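Local coordinates for fusolin (Anomala cuprea entomopoxvirus, PDB 4YN1), which forms the in vivo crystalline spindles that enhance viral virulence and probably acts on chitin as a lytic polysaccharide mono-oxygenase, at residues S147-Y152 with V213-I218; G2-P7 with L136-T141. All blocks are in the same frame, centred on the assembly; numbering follows the deposited sequence.

Contact 1 (S147-Y152 with V213-I218); sequences SYFEVY and VRWQRI. With NAG (2-acetamido-2-deoxy-beta-D-glucopyranose), chain B.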
loop_
_atom_site.group_PDB
_atom_site.type_symbol
_atom_site.label_atom_id
_atom_site.label_comp_id
_atom_site.label_asym_id
_atom_site.label_seq_id
_atom_site.Cartn_x
_atom_site.Cartn_y
_atom_site.Cartn_z
ATOM N N SER A 147 11.364 16.933 6.457
ATOM C CA SER A 147 10.225 16.030 6.428
ATOM C C SER A 147 10.446 14.916 7.417
ATOM O O SER A 147 11.554 14.765 7.948
ATOM C CB SER A 147 10.057 15.452 5.015
ATOM O OG SER A 147 11.133 14.564 4.749
ATOM N N TYR A 148 9.412 14.092 7.630
ATOM C CA TYR A 148 9.502 12.961 8.532
ATOM C C TYR A 148 8.589 11.845 8.073
ATOM O O TYR A 148 7.748 12.052 7.208
ATOM C CB TYR A 148 9.238 13.347 10.002
ATOM C CG TYR A 148 7.811 13.767 10.278
ATOM C CD1 TYR A 148 7.321 14.976 9.809
ATOM C CD2 TYR A 148 6.953 12.962 11.027
ATOM C CE1 TYR A 148 6.051 15.417 10.134
ATOM C CE2 TYR A 148 5.634 13.349 11.269
ATOM C CZ TYR A 148 5.199 14.599 10.848
ATOM O OH TYR A 148 3.916 15.039 11.015
ATOM N N PHE A 149 8.831 10.668 8.576
ATOM C CA PHE A 149 8.070 9.465 8.225
ATOM C C PHE A 149 7.350 8.907 9.422
ATOM O O PHE A 149 7.954 8.767 10.489
ATOM C CB PHE A 149 8.998 8.349 7.722
ATOM C CG PHE A 149 9.512 8.551 6.321
ATOM C CD1 PHE A 149 10.667 9.273 6.091
ATOM C CD2 PHE A 149 8.802 8.075 5.230
ATOM C CE1 PHE A 149 11.146 9.466 4.792
ATOM C CE2 PHE A 149 9.273 8.274 3.925
ATOM C CZ PHE A 149 10.465 8.930 3.716
ATOM N N GLU A 150 6.112 8.471 9.205
ATOM C CA GLU A 150 5.346 7.679 10.137
ATOM C C GLU A 150 4.950 6.385 9.427
ATOM O O GLU A 150 4.602 6.422 8.240
ATOM C CB GLU A 150 4.060 8.410 10.557
ATOM C CG GLU A 150 4.363 9.576 11.483
ATOM C CD GLU A 150 3.157 10.386 11.909
ATOM O OE1 GLU A 150 2.056 10.164 11.357
ATOM O OE2 GLU A 150 3.325 11.305 12.744
ATOM N N VAL A 151 5.052 5.260 10.126
ATOM C CA VAL A 151 4.637 3.980 9.585
ATOM C C VAL A 151 3.649 3.333 10.513
ATOM O O VAL A 151 3.861 3.295 11.720
ATOM C CB VAL A 151 5.803 3.035 9.279
ATOM C CG1 VAL A 151 5.300 1.806 8.537
ATOM C CG2 VAL A 151 6.894 3.746 8.464
ATOM N N TYR A 152 2.550 2.854 9.942
ATOM C CA TYR A 152 1.499 2.189 10.697
ATOM C C TYR A 152 1.331 0.804 10.171
ATOM O O TYR A 152 1.638 0.558 9.011
ATOM C CB TYR A 152 0.170 2.916 10.539
ATOM C CG TYR A 152 0.196 4.355 10.991
ATOM C CD1 TYR A 152 0.695 5.359 10.163
ATOM C CD2 TYR A 152 -0.325 4.728 12.228
ATOM C CE1 TYR A 152 0.782 6.680 10.602
ATOM C CE2 TYR A 152 -0.264 6.048 12.668
ATOM C CZ TYR A 152 0.311 7.017 11.862
ATOM O OH TYR A 152 0.396 8.309 12.325
ATOM N N VAL A 213 2.390 3.822 5.032
ATOM C CA VAL A 213 3.529 4.723 5.122
ATOM C C VAL A 213 3.103 6.145 4.826
ATOM O O VAL A 213 2.527 6.423 3.769
ATOM C CB VAL A 213 4.648 4.271 4.182
ATOM C CG1 VAL A 213 5.833 5.246 4.250
ATOM C CG2 VAL A 213 5.099 2.838 4.504
ATOM N N ARG A 214 3.499 7.057 5.715
ATOM C CA ARG A 214 3.208 8.464 5.581
ATOM C C ARG A 214 4.542 9.220 5.547
ATOM O O ARG A 214 5.338 9.093 6.477
ATOM C CB ARG A 214 2.363 8.934 6.761
ATOM C CG ARG A 214 2.100 10.448 6.771
ATOM C CD ARG A 214 1.339 10.840 8.023
ATOM N NE ARG A 214 1.020 12.259 7.988
ATOM C CZ ARG A 214 1.035 13.105 9.014
ATOM N NH1 ARG A 214 1.258 12.670 10.242
ATOM N NH2 ARG A 214 0.761 14.380 8.826
ATOM N N TRP A 215 4.780 9.986 4.478
ATOM C CA TRP A 215 5.966 10.844 4.367
ATOM C C TRP A 215 5.415 12.256 4.423
ATOM O O TRP A 215 4.782 12.684 3.471
ATOM C CB TRP A 215 6.687 10.635 3.023
ATOM C CG TRP A 215 7.941 11.441 2.889
ATOM C CD1 TRP A 215 8.785 11.813 3.891
ATOM C CD2 TRP A 215 8.607 11.770 1.661
ATOM N NE1 TRP A 215 9.905 12.416 3.364
ATOM C CE2 TRP A 215 9.810 12.421 1.999
ATOM C CE3 TRP A 215 8.246 11.692 0.308
ATOM C CZ2 TRP A 215 10.724 12.868 1.028
ATOM C CZ3 TRP A 215 9.183 12.081 -0.645
ATOM C CH2 TRP A 215 10.367 12.725 -0.279
ATOM N N GLN A 216 5.653 12.982 5.531
ATOM C CA GLN A 216 5.066 14.298 5.729
ATOM C C GLN A 216 6.107 15.407 5.620
ATOM O O GLN A 216 7.098 15.367 6.336
ATOM C CB GLN A 216 4.424 14.309 7.125
ATOM C CG GLN A 216 3.752 15.625 7.549
ATOM C CD GLN A 216 2.678 16.089 6.588
ATOM O OE1 GLN A 216 1.678 15.413 6.335
ATOM N NE2 GLN A 216 2.806 17.266 6.045
ATOM N N ARG A 217 5.849 16.404 4.810
ATOM C CA ARG A 217 6.730 17.572 4.711
ATOM C C ARG A 217 6.489 18.476 5.914
ATOM O O ARG A 217 5.330 18.740 6.267
ATOM C CB ARG A 217 6.465 18.345 3.430
ATOM C CG ARG A 217 6.982 17.570 2.233
ATOM C CD ARG A 217 6.389 18.048 0.930
ATOM N NE ARG A 217 6.784 19.413 0.592
ATOM C CZ ARG A 217 6.600 19.987 -0.595
ATOM N NH1 ARG A 217 6.018 19.316 -1.585
ATOM N NH2 ARG A 217 7.006 21.232 -0.805
ATOM N N ILE A 218 7.578 18.970 6.517
ATOM C CA ILE A 218 7.510 19.872 7.681
ATOM C C ILE A 218 7.495 21.208 7.039
ATOM O O ILE A 218 8.547 21.768 6.725
ATOM C CB ILE A 218 8.675 19.669 8.660
ATOM C CG1 ILE A 218 8.610 18.301 9.264
ATOM C CG2 ILE A 218 8.683 20.765 9.792
ATOM C CD1 ILE A 218 9.817 17.853 9.902
HETATM C C1 NAG B . 5.474 11.827 15.674
HETATM C C2 NAG B . 4.113 12.113 16.301
HETATM C C3 NAG B . 3.901 13.628 16.319
HETATM C C4 NAG B . 5.052 14.315 17.041
HETATM C C5 NAG B . 6.379 13.888 16.418
HETATM C C6 NAG B . 7.598 14.436 17.129
HETATM C C7 NAG B . 2.142 10.689 16.051
HETATM C C8 NAG B . 1.185 10.055 15.085
HETATM N N2 NAG B . 3.076 11.465 15.518
HETATM O O3 NAG B . 2.648 13.937 16.931
HETATM O O4 NAG B . 4.929 15.726 16.919
HETATM O O5 NAG B . 6.474 12.457 16.482
HETATM O O6 NAG B . 7.600 14.079 18.507
HETATM O O7 NAG B . 2.059 10.516 17.262
HETATM O O HOH W 1 2.342 13.705 12.823
#
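Strands 147-154 and 209-217 pair antiparallel here inside a mixed sheet of the LPMO-like domain, with a glycan beside one face. Two hydrogen-bonded pairs, Tyr148 with Gln216 and Glu150 with Arg214, alternate with non-hydrogen-bonded ones, and the short segments run at 158°. On the face of Phe149 and Trp215, the Phe149 ring makes an offset stack on the five-membered ring of Trp215, centroids 4.0 Å apart and planes at 6°. Trp215 NE1 then donates to Ser147 OG at 2.8 Å, a bent bond with the acceptor tilted from the indole plane.

The other face is polar. With CG trans to the backbone N (chi1 175°), Arg214 extends alongside Glu150, and its NH1 forms a salt bridge to Glu150 OE1 at 2.9 Å; OE1 lies in the guanidinium plane, while NH1 stands above the carboxylate plane. Tyr152 OH reaches the same OE1 from the opposite face, at 2.7 Å. One water joins Tyr148 OH, Glu150 OE2 and Arg214 NH1, while Gln216 CB lies over the Tyr148 ring in a CH-pi contact, 4.0 Å from its centroid. Tyr226 and the carbonyl of Phe77 hold the other guanidinium nitrogens.

Glu150 OE2 accepts a hydrogen bond from NAG N2 at 2.8 Å. Gripped through OE1, the buried carboxylate is probably kept ionised by Arg214 and holds the amide of the glycan, probably N-linked to Asn175, against the sheet.

Contact 2 (G2-P7 with L136-T141); sequences GYVTFP and LEFCPT
Glu137 O accepts two backbone donors, Thr5 N at 2.9 Å and Phe6 N at 3.2 Å, the mark of a classic beta bulge between strands 2-6 and 131-140. The register confirms it: Val4 pairs with Phe138 but Phe6 with Glu137, a shift of one residue. The N-H of Phe6 meets a lone pair in the carbonyl plane, whereas Thr5 N comes in tilted from that plane. Beyond the bulge Glu137 N returns a bond to Phe6 O, and before it Tyr3 and Cys139 form a hydrogen-bonded pair. Within the chain, 2-6 is the outermost strand of an antiparallel sheet that continues from 131-140 to 194-203.

Side chains divide between the two faces. On that of Val4 and Phe138, the Phe138 ring lies against the backbone of Gly2 and Tyr3, with CZ 3.4 Å from Tyr3 N and Tyr3 O above its face. Gly2 CA comes 3.1 Å from Cys139 O. Val4 CG2 touches Phe138 CD2, and Val4 CG1 crosses to Leu136 CG at 3.9 Å.

On the other face Tyr3 turns its ring towards Cys139, whose sulfur is disulfide-bonded to Cys189. With CG placed between the backbone N and the carbonyl carbon (chi1 44°), Tyr3 CE1 comes 3.7 Å from Cys139 CB, and the sulfur sits oblique to the ring, 51° off its normal. Cys139 O lies over one ring face. Thr5 OG1 points at the Glu137 carboxylate, although the position of OE1 is less certain; Ser187 holds OE2. Thr5 CG2 lies 3.4 Å from Cys139 CB, closer than usual for two carbons.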
loop_
_atom_site.group_PDB
_atom_site.type_symbol
_atom_site.label_atom_id
_atom_site.label_comp_id
_atom_site.label_asym_id
_atom_site.label_seq_id
_atom_site.Cartn_x
_atom_site.Cartn_y
_atom_site.Cartn_z
ATOM N N GLY A 2 7.085 10.490 -4.220
ATOM C CA GLY A 2 7.740 9.191 -4.183
ATOM C C GLY A 2 6.798 8.086 -3.787
ATOM O O GLY A 2 5.582 8.302 -3.679
ATOM N N TYR A 3 7.377 6.919 -3.542
ATOM C CA TYR A 3 6.604 5.744 -3.193
ATOM C C TYR A 3 7.464 4.689 -2.493
ATOM O O TYR A 3 8.690 4.677 -2.599
ATOM C CB TYR A 3 5.924 5.144 -4.444
ATOM C CG TYR A 3 6.844 5.087 -5.656
ATOM C CD1 TYR A 3 7.905 4.194 -5.708
ATOM C CD2 TYR A 3 6.662 5.940 -6.737
ATOM C CE1 TYR A 3 8.838 4.239 -6.736
ATOM C CE2 TYR A 3 7.536 5.931 -7.818
ATOM C CZ TYR A 3 8.663 5.124 -7.784
ATOM O OH TYR A 3 9.554 5.081 -8.834
ATOM N N VAL A 4 6.807 3.743 -1.855
ATOM C CA VAL A 4 7.523 2.668 -1.181
ATOM C C VAL A 4 7.954 1.662 -2.228
ATOM O O VAL A 4 7.116 1.143 -2.960
ATOM C CB VAL A 4 6.702 1.970 -0.055
ATOM C CG1 VAL A 4 7.611 1.081 0.786
ATOM C CG2 VAL A 4 6.003 2.982 0.853
ATOM N N THR A 5 9.244 1.323 -2.262
ATOM C CA THR A 5 9.728 0.299 -3.190
ATOM C C THR A 5 9.910 -1.031 -2.501
ATOM O O THR A 5 9.860 -2.067 -3.156
ATOM C CB THR A 5 10.988 0.763 -3.896
ATOM O OG1 THR A 5 11.860 1.370 -2.951
ATOM C CG2 THR A 5 10.671 1.683 -5.004
ATOM N N PHE A 6 10.170 -1.013 -1.198
ATOM C CA PHE A 6 10.248 -2.254 -0.452
ATOM C C PHE A 6 9.651 -2.111 0.926
ATOM O O PHE A 6 10.152 -1.320 1.734
ATOM C CB PHE A 6 11.668 -2.819 -0.290
ATOM C CG PHE A 6 11.609 -4.148 0.441
ATOM C CD1 PHE A 6 11.133 -5.286 -0.193
ATOM C CD2 PHE A 6 12.011 -4.251 1.761
ATOM C CE1 PHE A 6 10.971 -6.481 0.516
ATOM C CE2 PHE A 6 11.855 -5.439 2.468
ATOM C CZ PHE A 6 11.325 -6.545 1.847
ATOM N N PRO A 7 8.726 -3.000 1.306
ATOM C CA PRO A 7 7.900 -3.888 0.460
ATOM C C PRO A 7 7.141 -2.974 -0.509
ATOM O O PRO A 7 6.729 -1.863 -0.150
ATOM C CB PRO A 7 7.019 -4.637 1.479
ATOM C CG PRO A 7 7.632 -4.354 2.839
ATOM C CD PRO A 7 8.222 -2.982 2.691
ATOM N N LEU A 136 12.640 -0.928 5.431
ATOM C CA LEU A 136 11.752 -0.378 4.418
ATOM C C LEU A 136 12.544 0.556 3.515
ATOM O O LEU A 136 13.345 1.343 4.013
ATOM C CB LEU A 136 10.611 0.374 5.110
ATOM C CG LEU A 136 9.494 0.931 4.236
ATOM C CD1 LEU A 136 8.126 0.615 4.804
ATOM C CD2 LEU A 136 9.621 2.390 4.037
ATOM N N GLU A 137 12.323 0.495 2.208
ATOM C CA GLU A 137 12.966 1.462 1.313
ATOM C C GLU A 137 11.888 2.329 0.707
ATOM O O GLU A 137 10.964 1.820 0.072
ATOM C CB GLU A 137 13.759 0.745 0.219
ATOM C CG GLU A 137 14.582 1.680 -0.679
ATOM C CD GLU A 137 15.152 1.018 -1.917
ATOM O OE1 GLU A 137 14.336 0.520 -2.720
ATOM O OE2 GLU A 137 16.387 1.044 -2.131
ATOM N N PHE A 138 12.040 3.637 0.827
ATOM C CA PHE A 138 11.133 4.601 0.222
ATOM C C PHE A 138 11.934 5.298 -0.873
ATOM O O PHE A 138 13.067 5.747 -0.645
ATOM C CB PHE A 138 10.601 5.590 1.265
ATOM C CG PHE A 138 9.557 6.499 0.698
ATOM C CD1 PHE A 138 9.913 7.685 0.071
ATOM C CD2 PHE A 138 8.209 6.194 0.810
ATOM C CE1 PHE A 138 8.946 8.522 -0.463
ATOM C CE2 PHE A 138 7.254 6.996 0.204
ATOM C CZ PHE A 138 7.616 8.186 -0.374
ATOM N N CYS A 139 11.338 5.352 -2.064
ATOM C CA CYS A 139 11.948 5.844 -3.293
ATOM C C CYS A 139 11.442 7.280 -3.596
ATOM O O CYS A 139 10.318 7.458 -4.043
ATOM C CB CYS A 139 11.607 4.854 -4.396
ATOM S SG CYS A 139 12.347 5.222 -6.001
ATOM N N PRO A 140 12.202 8.325 -3.233
ATOM C CA PRO A 140 11.744 9.705 -3.467
ATOM C C PRO A 140 11.996 10.104 -4.926
ATOM O O PRO A 140 13.080 9.829 -5.478
ATOM C CB PRO A 140 12.610 10.502 -2.510
ATOM C CG PRO A 140 13.877 9.768 -2.489
ATOM C CD PRO A 140 13.563 8.328 -2.690
ATOM N N THR A 141 11.014 10.716 -5.568
ATOM C CA THR A 141 11.184 11.248 -6.934
ATOM C C THR A 141 11.441 12.756 -6.926
ATOM O O THR A 141 11.658 13.341 -7.977
ATOM C CB THR A 141 10.045 10.825 -7.837
ATOM O OG1 THR A 141 8.824 11.348 -7.353
ATOM C CG2 THR A 141 9.920 9.318 -7.917
#

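In the fold
Contacts 1 and 2 belong to different sheets, yet their centres are about 12 Å apart and their apolar faces meet. The Phe138 ring of contact 2 bridges them: its CE1 is 3.3 Å from Trp215 CE3, and its CG is 3.7 Å from Phe149 CE2 in an edge-to-face pair. Further along, Val213 CG2 packs on Val4 CG2 and on Leu136 CD1, each at 3.8 Å. Strands 131-140 and 147-154 follow each other in the chain, so the two sheets are joined by a short connection. The glycan pocket lies on the opposite, polar face of contact 1, where Glu150 and Tyr152 join Arg78, Asp79, Ile80 and Asn175.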